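Local coordinates for protein tannase (Lactobacillus plantarum, PDB 3WA7) that catalyses the hydrolysis of ester bonds in tannins, as a tannase (EC 3.1.1.20) of the alpha/beta-hydrolase class, releasing gallic acid, at residues N224-Y229 with E244-Q249; Q298-S303 with F443-D448; T306-G311 with T323-T328. One frame throughout, in Å; residues are numbered along the deposited sequence. Where two conformers were deposited one is given.

Contact 1 (N224-Y229 with E244-Q249); sequences NDWHRY and EPVSGQ
Arg228 and Val246 are a hydrogen-bonded pair of the antiparallel ladder: Arg228 N donates to Val246 O at 2.9 Å, and Val246 N returns a bond to Arg228 O at 2.8 Å. Trp226 and Gly248 repeat the arrangement, less evenly, for the bond from Gly248 N to Trp226 O stretches to 3.2 Å. Two waters extend the polar network at the far end, one joining Asp225 OD1 to Gln249 OE1, the other accepting from Trp226 NE1 and giving a weak bond to Gln249 O. Within its own strand, His227 NE2 donates to the anti lone pair of Asp225 OD2 (2.7 Å), almost in the plane of the imidazole. Together the strands make a two-stranded beta hairpin, separate from the large central sheet and lying at the protein surface. With CG lodged between backbone N and carbonyl carbon (chi1 50°), the Trp226 indole folds across its neighbour strand; Gly248 CA makes a CH-pi contact 3.8 Å from the centroid of the five-membered ring. Gly248, lacking a side chain, suits so close a ring. On the same side Val246 CG2 meets Arg228 CG, while on the other the Tyr229 ring brings CE2 to 3.7 Å from Pro245 CB.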
loop_
_atom_site.group_PDB
_atom_site.type_symbol
_atom_site.label_atom_id
_atom_site.label_comp_id
_atom_site.label_asym_id
_atom_site.label_seq_id
_atom_site.Cartn_x
_atom_site.Cartn_y
_atom_site.Cartn_z
ATOM N N ASN A 224 24.481 0.958 -12.324
ATOM C CA ASN A 224 24.766 2.339 -11.957
ATOM C C ASN A 224 24.021 3.487 -12.621
ATOM O O ASN A 224 24.231 4.645 -12.264
ATOM C CB ASN A 224 26.273 2.573 -12.058
ATOM C CG ASN A 224 27.059 1.589 -11.218
ATOM O OD1 ASN A 224 26.695 1.311 -10.076
ATOM N ND2 ASN A 224 28.139 1.058 -11.775
ATOM N N ASP A 225 23.166 3.193 -13.589
ATOM C CA ASP A 225 22.394 4.259 -14.204
ATOM C C ASP A 225 20.956 4.099 -13.735
ATOM O O ASP A 225 20.449 2.984 -13.650
ATOM C CB ASP A 225 22.464 4.189 -15.735
ATOM C CG ASP A 225 22.159 2.810 -16.277
ATOM O OD1 ASP A 225 22.923 1.868 -15.975
ATOM O OD2 ASP A 225 21.158 2.666 -17.008
ATOM N N TRP A 226 20.314 5.209 -13.390
ATOM C CA TRP A 226 18.927 5.156 -12.953
ATOM C C TRP A 226 18.063 5.955 -13.917
ATOM O O TRP A 226 18.539 6.888 -14.566
ATOM C CB TRP A 226 18.770 5.683 -11.521
ATOM C CG TRP A 226 19.404 7.015 -11.253
ATOM C CD1 TRP A 226 20.682 7.245 -10.827
ATOM C CD2 TRP A 226 18.784 8.300 -11.374
ATOM N NE1 TRP A 226 20.894 8.594 -10.671
ATOM C CE2 TRP A 226 19.745 9.265 -11.002
ATOM C CE3 TRP A 226 17.507 8.731 -11.762
ATOM C CZ2 TRP A 226 19.471 10.637 -11.006
ATOM C CZ3 TRP A 226 17.234 10.099 -11.765
ATOM C CH2 TRP A 226 18.215 11.034 -11.389
ATOM N N HIS A 227 16.792 5.583 -14.007
ATOM C CA HIS A 227 15.857 6.236 -14.916
ATOM C C HIS A 227 14.476 6.338 -14.285
ATOM O O HIS A 227 13.949 5.349 -13.786
ATOM C CB HIS A 227 15.751 5.420 -16.208
ATOM C CG HIS A 227 17.075 5.090 -16.820
ATOM N ND1 HIS A 227 17.720 5.934 -17.700
ATOM C CD2 HIS A 227 17.907 4.040 -16.627
ATOM C CE1 HIS A 227 18.891 5.417 -18.022
ATOM N NE2 HIS A 227 19.030 4.268 -17.385
ATOM N N ARG A 228 13.889 7.531 -14.313
ATOM C CA ARG A 228 12.555 7.720 -13.754
ATOM C C ARG A 228 11.889 8.928 -14.393
ATOM O O ARG A 228 12.454 9.563 -15.282
ATOM C CB ARG A 228 12.637 7.914 -12.234
ATOM C CG ARG A 228 13.337 9.192 -11.799
ATOM C CD ARG A 228 13.751 9.137 -10.330
ATOM N NE ARG A 228 12.615 9.015 -9.418
ATOM C CZ ARG A 228 12.733 8.837 -8.104
ATOM N NH1 ARG A 228 13.937 8.754 -7.548
ATOM N NH2 ARG A 228 11.651 8.747 -7.340
ATOM N N TYR A 229 10.676 9.228 -13.949
ATOM C CA TYR A 229 9.945 10.382 -14.450
ATOM C C TYR A 229 9.591 11.244 -13.249
ATOM O O TYR A 229 9.015 10.753 -12.277
ATOM C CB TYR A 229 8.665 9.955 -15.180
ATOM C CG TYR A 229 8.909 9.297 -16.522
ATOM C CD1 TYR A 229 9.254 7.950 -16.608
ATOM C CD2 TYR A 229 8.832 10.033 -17.705
ATOM C CE1 TYR A 229 9.520 7.351 -17.840
ATOM C CE2 TYR A 229 9.099 9.445 -18.942
ATOM C CZ TYR A 229 9.442 8.104 -19.001
ATOM O OH TYR A 229 9.715 7.515 -20.217
ATOM N N GLU A 244 8.390 14.469 -16.755
ATOM C CA GLU A 244 9.540 14.638 -17.623
ATOM C C GLU A 244 10.541 13.555 -17.259
ATOM O O GLU A 244 10.802 13.311 -16.080
ATOM C CB GLU A 244 10.167 16.018 -17.432
ATOM C CG GLU A 244 9.449 17.124 -18.189
ATOM C CD GLU A 244 10.093 18.480 -17.982
ATOM O OE1 GLU A 244 11.340 18.555 -18.023
ATOM O OE2 GLU A 244 9.354 19.469 -17.788
ATOM N N PRO A 245 11.101 12.874 -18.268
ATOM C CA PRO A 245 12.074 11.814 -18.007
ATOM C C PRO A 245 13.363 12.379 -17.431
ATOM O O PRO A 245 13.848 13.423 -17.868
ATOM C CB PRO A 245 12.275 11.190 -19.383
ATOM C CG PRO A 245 12.126 12.369 -20.298
ATOM C CD PRO A 245 10.913 13.069 -19.718
ATOM N N VAL A 246 13.903 11.692 -16.435
ATOM C CA VAL A 246 15.142 12.113 -15.804
ATOM C C VAL A 246 15.998 10.882 -15.546
ATOM O O VAL A 246 15.479 9.804 -15.262
ATOM C CB VAL A 246 14.877 12.842 -14.470
ATOM C CG1 VAL A 246 14.136 14.144 -14.731
ATOM C CG2 VAL A 246 14.069 11.954 -13.541
ATOM N N SER A 247 17.309 11.041 -15.663
ATOM C CA SER A 247 18.217 9.928 -15.439
ATOM C C SER A 247 19.535 10.428 -14.880
ATOM O O SER A 247 19.788 11.632 -14.836
ATOM C CB SER A 247 18.465 9.173 -16.745
ATOM O OG SER A 247 19.108 9.999 -17.699
ATOM N N GLY A 248 20.372 9.495 -14.448
ATOM C CA GLY A 248 21.659 9.867 -13.902
ATOM C C GLY A 248 22.545 8.662 -13.680
ATOM O O GLY A 248 22.096 7.521 -13.785
ATOM N N GLN A 249 23.811 8.927 -13.380
ATOM C CA GLN A 249 24.793 7.884 -13.124
ATOM C C GLN A 249 25.224 7.988 -11.670
ATOM O O GLN A 249 25.487 9.085 -11.176
ATOM C CB GLN A 249 26.019 8.073 -14.019
ATOM C CG GLN A 249 25.794 7.786 -15.491
ATOM C CD GLN A 249 25.491 6.328 -15.757
ATOM O OE1 GLN A 249 26.136 5.436 -15.201
ATOM N NE2 GLN A 249 24.515 6.074 -16.621
HETATM O O HOH W 1 25.660 2.488 -15.807
HETATM O O HOH W 2 23.007 9.804 -9.090
#

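Contact 2 (Q298-S303 with F443-D448); sequences QLLISS and FALPWD
Ser303 and Leu445 tie the helix to the chain just beyond an edge strand of the central sheet: Ser303 OG donates to Leu445 O at 2.7 Å, approaching nearly along the C=O axis. The serine hydroxyl points there because OG stands opposite its own backbone N (chi1 175°). Ser303 OG also lies at the edge of the Trp447 indole, near the ring plane, and 3.4 Å from Trp447 CB. The tight part of the contact is apolar. Leu300 CD2 and Leu445 CD2 are pressed to 3.3 Å, closer than usual for two methyls, although Leu445 was modelled in two conformers, which makes this closeness doubtful. Leu299 CD2 comes within 3.5 Å of Phe443 CE2, its side chain crossing that of the phenylalanine at about a right angle, and Ile428 of helix 425-436 packs against both residues. Looser is the end where the chain turns past Pro446. There a water takes the place of direct backbone bonding, donating a hydrogen bond to Ser303 O at 2.8 Å and accepting one from Trp447 N at 2.9 Å. Were Ser303 an alanine, Leu445 O would probably lose its hydroxyl donor and the turn would be less firmly fastened to the helix. Helix 291-309 is thus secured to an outermost strand, 440-444, by apolar contacts at the strand and polar ones just after it. The chemistry implies a division of labour: the leucines and phenylalanine supply apolar packing, whereas the hydroxyl bonds Leu445 O and the water links Ser303 O to Trp447 N.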
loop_
_atom_site.group_PDB
_atom_site.type_symbol
_atom_site.label_atom_id
_atom_site.label_comp_id
_atom_site.label_asym_id
_atom_site.label_seq_id
_atom_site.Cartn_x
_atom_site.Cartn_y
_atom_site.Cartn_z
ATOM N N GLN A 298 12.630 -17.355 -8.740
ATOM C CA GLN A 298 11.532 -18.267 -9.027
ATOM C C GLN A 298 10.181 -17.572 -9.163
ATOM O O GLN A 298 9.332 -17.991 -9.958
ATOM C CB GLN A 298 11.494 -19.353 -7.947
ATOM C CG GLN A 298 12.673 -20.303 -8.086
ATOM C CD GLN A 298 13.108 -20.954 -6.788
ATOM O OE1 GLN A 298 14.113 -21.665 -6.759
ATOM N NE2 GLN A 298 12.363 -20.719 -5.717
ATOM N N LEU A 299 9.981 -16.506 -8.399
ATOM C CA LEU A 299 8.731 -15.767 -8.462
ATOM C C LEU A 299 8.635 -15.066 -9.816
ATOM O O LEU A 299 7.558 -14.967 -10.401
ATOM C CB LEU A 299 8.670 -14.750 -7.324
ATOM C CG LEU A 299 7.329 -14.073 -7.057
ATOM C CD1 LEU A 299 6.222 -15.113 -6.889
ATOM C CD2 LEU A 299 7.462 -13.235 -5.799
ATOM N N LEU A 300 9.767 -14.586 -10.320
ATOM C CA LEU A 300 9.778 -13.924 -11.619
ATOM C C LEU A 300 9.596 -14.951 -12.737
ATOM O O LEU A 300 9.002 -14.655 -13.774
ATOM C CB LEU A 300 11.078 -13.131 -11.796
ATOM C CG LEU A 300 11.036 -11.796 -11.041
ATOM C CD1 LEU A 300 12.441 -11.244 -10.830
ATOM C CD2 LEU A 300 10.178 -10.811 -11.821
ATOM N N ILE A 301 10.103 -16.162 -12.528
ATOM C CA ILE A 301 9.942 -17.210 -13.529
ATOM C C ILE A 301 8.458 -17.565 -13.579
ATOM O O ILE A 301 7.884 -17.738 -14.653
ATOM C CB ILE A 301 10.773 -18.466 -13.174
ATOM C CG1 ILE A 301 12.260 -18.175 -13.411
ATOM C CG2 ILE A 301 10.319 -19.661 -14.024
ATOM C CD1 ILE A 301 13.192 -19.300 -13.002
ATOM N N SER A 302 7.840 -17.657 -12.407
ATOM C CA SER A 302 6.422 -17.981 -12.324
ATOM C C SER A 302 5.583 -16.878 -12.972
ATOM O O SER A 302 4.578 -17.158 -13.633
ATOM C CB SER A 302 6.009 -18.164 -10.862
ATOM O OG SER A 302 4.634 -18.491 -10.764
ATOM N N SER A 303 6.003 -15.630 -12.780
ATOM C CA SER A 303 5.303 -14.485 -13.355
ATOM C C SER A 303 5.329 -14.565 -14.877
ATOM O O SER A 303 4.307 -14.368 -15.538
ATOM C CB SER A 303 5.959 -13.176 -12.907
ATOM O OG SER A 303 5.352 -12.063 -13.546
ATOM N N PHE A 443 -0.821 -14.031 -2.847
ATOM C CA PHE A 443 0.242 -13.168 -3.352
ATOM C C PHE A 443 0.655 -13.461 -4.787
ATOM O O PHE A 443 0.617 -14.608 -5.232
ATOM C CB PHE A 443 1.447 -13.315 -2.410
ATOM C CG PHE A 443 2.684 -12.578 -2.850
ATOM C CD1 PHE A 443 2.676 -11.198 -3.017
ATOM C CD2 PHE A 443 3.876 -13.267 -3.053
ATOM C CE1 PHE A 443 3.833 -10.513 -3.376
ATOM C CE2 PHE A 443 5.040 -12.594 -3.414
ATOM C CZ PHE A 443 5.021 -11.212 -3.576
ATOM N N ALA A 444 1.053 -12.414 -5.504
ATOM C CA ALA A 444 1.497 -12.555 -6.885
ATOM C C ALA A 444 2.295 -11.348 -7.368
ATOM O O ALA A 444 2.144 -10.230 -6.860
ATOM C CB ALA A 444 0.297 -12.787 -7.808
ATOM N N LEU A 445 3.152 -11.598 -8.353
ATOM C CA LEU A 445 3.987 -10.576 -8.972
ATOM C C LEU A 445 3.599 -10.576 -10.454
ATOM O O LEU A 445 4.326 -11.106 -11.287
ATOM C CB LEU A 445 5.472 -10.942 -8.850
ATOM C CG LEU A 445 6.526 -9.897 -9.194
ATOM C CD1 LEU A 445 6.703 -8.947 -8.016
ATOM C CD2 LEU A 445 7.840 -10.594 -9.501
ATOM N N PRO A 446 2.443 -9.980 -10.794
ATOM C CA PRO A 446 1.918 -9.896 -12.166
ATOM C C PRO A 446 2.921 -9.430 -13.219
ATOM O O PRO A 446 3.521 -8.365 -13.094
ATOM C CB PRO A 446 0.741 -8.929 -12.025
ATOM C CG PRO A 446 0.267 -9.192 -10.639
ATOM C CD PRO A 446 1.551 -9.273 -9.857
ATOM N N TRP A 447 3.066 -10.230 -14.271
ATOM C CA TRP A 447 4.000 -9.940 -15.357
ATOM C C TRP A 447 3.843 -8.581 -16.035
ATOM O O TRP A 447 2.740 -8.166 -16.396
ATOM C CB TRP A 447 3.915 -11.033 -16.432
ATOM C CG TRP A 447 4.845 -10.787 -17.587
ATOM C CD1 TRP A 447 4.517 -10.316 -18.830
ATOM C CD2 TRP A 447 6.267 -10.955 -17.583
ATOM N NE1 TRP A 447 5.653 -10.179 -19.598
ATOM C CE2 TRP A 447 6.739 -10.564 -18.857
ATOM C CE3 TRP A 447 7.189 -11.394 -16.624
ATOM C CZ2 TRP A 447 8.097 -10.600 -19.196
ATOM C CZ3 TRP A 447 8.538 -11.430 -16.960
ATOM C CH2 TRP A 447 8.978 -11.034 -18.236
ATOM N N ASP A 448 4.973 -7.907 -16.207
ATOM C CA ASP A 448 5.050 -6.616 -16.876
ATOM C C ASP A 448 4.066 -5.556 -16.401
ATOM O O ASP A 448 3.659 -4.685 -17.173
ATOM C CB ASP A 448 4.915 -6.831 -18.389
ATOM C CG ASP A 448 5.415 -5.647 -19.197
ATOM O OD1 ASP A 448 6.331 -4.946 -18.720
ATOM O OD2 ASP A 448 4.905 -5.428 -20.318
HETATM O O HOH W 3 2.143 -13.021 -14.348
#

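Contact 3 (T306-G311 with T323-T328); sequences TAFDQG and TGNQVT
Phe308 turns the edge of its ring to the Asn325 backbone: Asn325 C lies in the ring plane, and the carbonyl oxygen Asn325 O sits near that plane, 3.4 Å from Phe308 CD2. Gly324 O and Gln326 N are more distant neighbours along the same rim. The Asn325 amide is tilted 57° to the phenyl ring, its OD1 standing 3.8 Å from Phe308 CE2. What carries the ring across is its first torsion (chi1 -173°), which sets CG opposite the backbone N and sends it out from the helix. The backbone it meets belongs to a beta hairpin, where a type II' turn from Thr323 to Gln326 links strands 320-323 and 326-330; Gly324 has positive phi, and the Thr323 and Thr328 hydroxyls, 3.0 Å apart between their OG1 atoms, are hydrogen-bonded to each other near the turn. Across the way, helix 291-309 ends in a Schellman motif with Gly311 as its C-prime residue. Polar bridging runs beside the ring: one water donates to both Asp309 OD1 and Asn325 O, the latter at 2.8 Å. Gln305 NE2 reaches the same two oxygens, and Gln305 OE1 accepts from Val327 N, so this glutamine joins helix and hairpin directly.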
loop_
_atom_site.group_PDB
_atom_site.type_symbol
_atom_site.label_atom_id
_atom_site.label_comp_id
_atom_site.label_asym_id
_atom_site.label_seq_id
_atom_site.Cartn_x
_atom_site.Cartn_y
_atom_site.Cartn_z
ATOM N N THR A 306 3.136 -17.536 -16.177
ATOM C CA THR A 306 1.716 -17.204 -16.151
ATOM C C THR A 306 1.305 -16.348 -17.343
ATOM O O THR A 306 0.260 -16.583 -17.954
ATOM C CB THR A 306 1.356 -16.474 -14.845
ATOM O OG1 THR A 306 1.554 -17.367 -13.744
ATOM C CG2 THR A 306 -0.093 -16.003 -14.864
ATOM N N ALA A 307 2.130 -15.360 -17.676
ATOM C CA ALA A 307 1.844 -14.476 -18.799
ATOM C C ALA A 307 1.969 -15.227 -20.120
ATOM O O ALA A 307 1.117 -15.106 -21.000
ATOM C CB ALA A 307 2.792 -13.288 -18.779
ATOM N N PHE A 308 3.034 -16.008 -20.249
ATOM C CA PHE A 308 3.281 -16.783 -21.459
ATOM C C PHE A 308 2.114 -17.746 -21.697
ATOM O O PHE A 308 1.652 -17.914 -22.831
ATOM C CB PHE A 308 4.600 -17.554 -21.301
ATOM C CG PHE A 308 5.056 -18.263 -22.545
ATOM C CD1 PHE A 308 5.105 -17.600 -23.767
ATOM C CD2 PHE A 308 5.473 -19.588 -22.488
ATOM C CE1 PHE A 308 5.566 -18.247 -24.913
ATOM C CE2 PHE A 308 5.937 -20.244 -23.630
ATOM C CZ PHE A 308 5.983 -19.570 -24.844
ATOM N N ASP A 309 1.640 -18.365 -20.620
ATOM C CA ASP A 309 0.526 -19.312 -20.694
ATOM C C ASP A 309 -0.760 -18.650 -21.175
ATOM O O ASP A 309 -1.659 -19.330 -21.673
ATOM C CB ASP A 309 0.258 -19.947 -19.326
ATOM C CG ASP A 309 1.298 -20.980 -18.936
ATOM O OD1 ASP A 309 2.101 -21.390 -19.801
ATOM O OD2 ASP A 309 1.297 -21.393 -17.754
ATOM N N GLN A 310 -0.846 -17.331 -21.023
ATOM C CA GLN A 310 -2.037 -16.596 -21.435
ATOM C C GLN A 310 -1.884 -15.883 -22.777
ATOM O O GLN A 310 -2.681 -15.010 -23.109
ATOM C CB GLN A 310 -2.440 -15.585 -20.355
ATOM C CG GLN A 310 -2.884 -16.217 -19.032
ATOM C CD GLN A 310 -4.093 -17.133 -19.189
ATOM O OE1 GLN A 310 -5.106 -16.751 -19.777
ATOM N NE2 GLN A 310 -3.991 -18.345 -18.650
ATOM N N GLY A 311 -0.857 -16.254 -23.539
ATOM C CA GLY A 311 -0.651 -15.655 -24.850
ATOM C C GLY A 311 0.235 -14.425 -24.938
ATOM O O GLY A 311 0.388 -13.845 -26.013
ATOM N N THR A 323 11.983 -23.362 -22.714
ATOM C CA THR A 323 12.080 -24.708 -23.265
ATOM C C THR A 323 10.640 -25.123 -23.554
ATOM O O THR A 323 9.826 -25.222 -22.638
ATOM C CB THR A 323 12.694 -25.687 -22.248
ATOM O OG1 THR A 323 13.905 -25.132 -21.715
ATOM C CG2 THR A 323 13.012 -27.014 -22.917
ATOM N N GLY A 324 10.322 -25.363 -24.823
ATOM C CA GLY A 324 8.960 -25.728 -25.169
ATOM C C GLY A 324 8.056 -24.577 -24.770
ATOM O O GLY A 324 8.294 -23.441 -25.171
ATOM N N ASN A 325 7.021 -24.858 -23.982
ATOM C CA ASN A 325 6.112 -23.809 -23.522
ATOM C C ASN A 325 6.406 -23.467 -22.065
ATOM O O ASN A 325 5.589 -22.842 -21.391
ATOM C CB ASN A 325 4.649 -24.253 -23.633
ATOM C CG ASN A 325 4.076 -24.060 -25.024
ATOM O OD1 ASN A 325 4.296 -23.028 -25.662
ATOM N ND2 ASN A 325 3.319 -25.045 -25.495
ATOM N N GLN A 326 7.576 -23.870 -21.581
ATOM C CA GLN A 326 7.937 -23.620 -20.194
ATOM C C GLN A 326 9.132 -22.694 -19.999
ATOM O O GLN A 326 10.120 -22.771 -20.731
ATOM C CB GLN A 326 8.222 -24.952 -19.492
ATOM C CG GLN A 326 7.043 -25.916 -19.480
ATOM C CD GLN A 326 5.854 -25.373 -18.708
ATOM O OE1 GLN A 326 5.965 -25.051 -17.525
ATOM N NE2 GLN A 326 4.709 -25.269 -19.376
ATOM N N VAL A 327 9.022 -21.809 -19.013
ATOM C CA VAL A 327 10.109 -20.897 -18.675
ATOM C C VAL A 327 10.924 -21.721 -17.681
ATOM O O VAL A 327 10.497 -21.943 -16.546
ATOM C CB VAL A 327 9.584 -19.620 -17.986
ATOM C CG1 VAL A 327 10.735 -18.656 -17.743
ATOM C CG2 VAL A 327 8.510 -18.964 -18.845
ATOM N N THR A 328 12.095 -22.178 -18.113
ATOM C CA THR A 328 12.926 -23.041 -17.282
ATOM C C THR A 328 14.031 -22.417 -16.442
ATOM O O THR A 328 14.575 -23.075 -15.556
ATOM C CB THR A 328 13.553 -24.150 -18.137
ATOM O OG1 THR A 328 14.347 -23.564 -19.175
ATOM C CG2 THR A 328 12.463 -25.005 -18.764
HETATM O O HOH W 4 3.167 -21.642 -22.096
#

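In the fold
Contacts 2 and 3 share helix 291-309 and lie side by side, their centres about 12 Å apart. They touch twice: Ile301 CG2 rests 3.4 Å from Val327 O, and Trp447 CD1 lies equally far from Ala307 CB, so the helix packs against both the chain following strand 440-444 and hairpin 320-330. Contact 1 is remote from both, its centre about 25 Å from that of contact 2 and about 32 Å from that of contact 3. Ser163, His451 and Asp419 probably form the catalytic triad, with Ser163 on a nucleophile elbow; Leu445 of contact 2 lies near these without touching. A glycerol, probably from the crystallisation liquor, sits about 5 Å from the Arg228 side chain of contact 1.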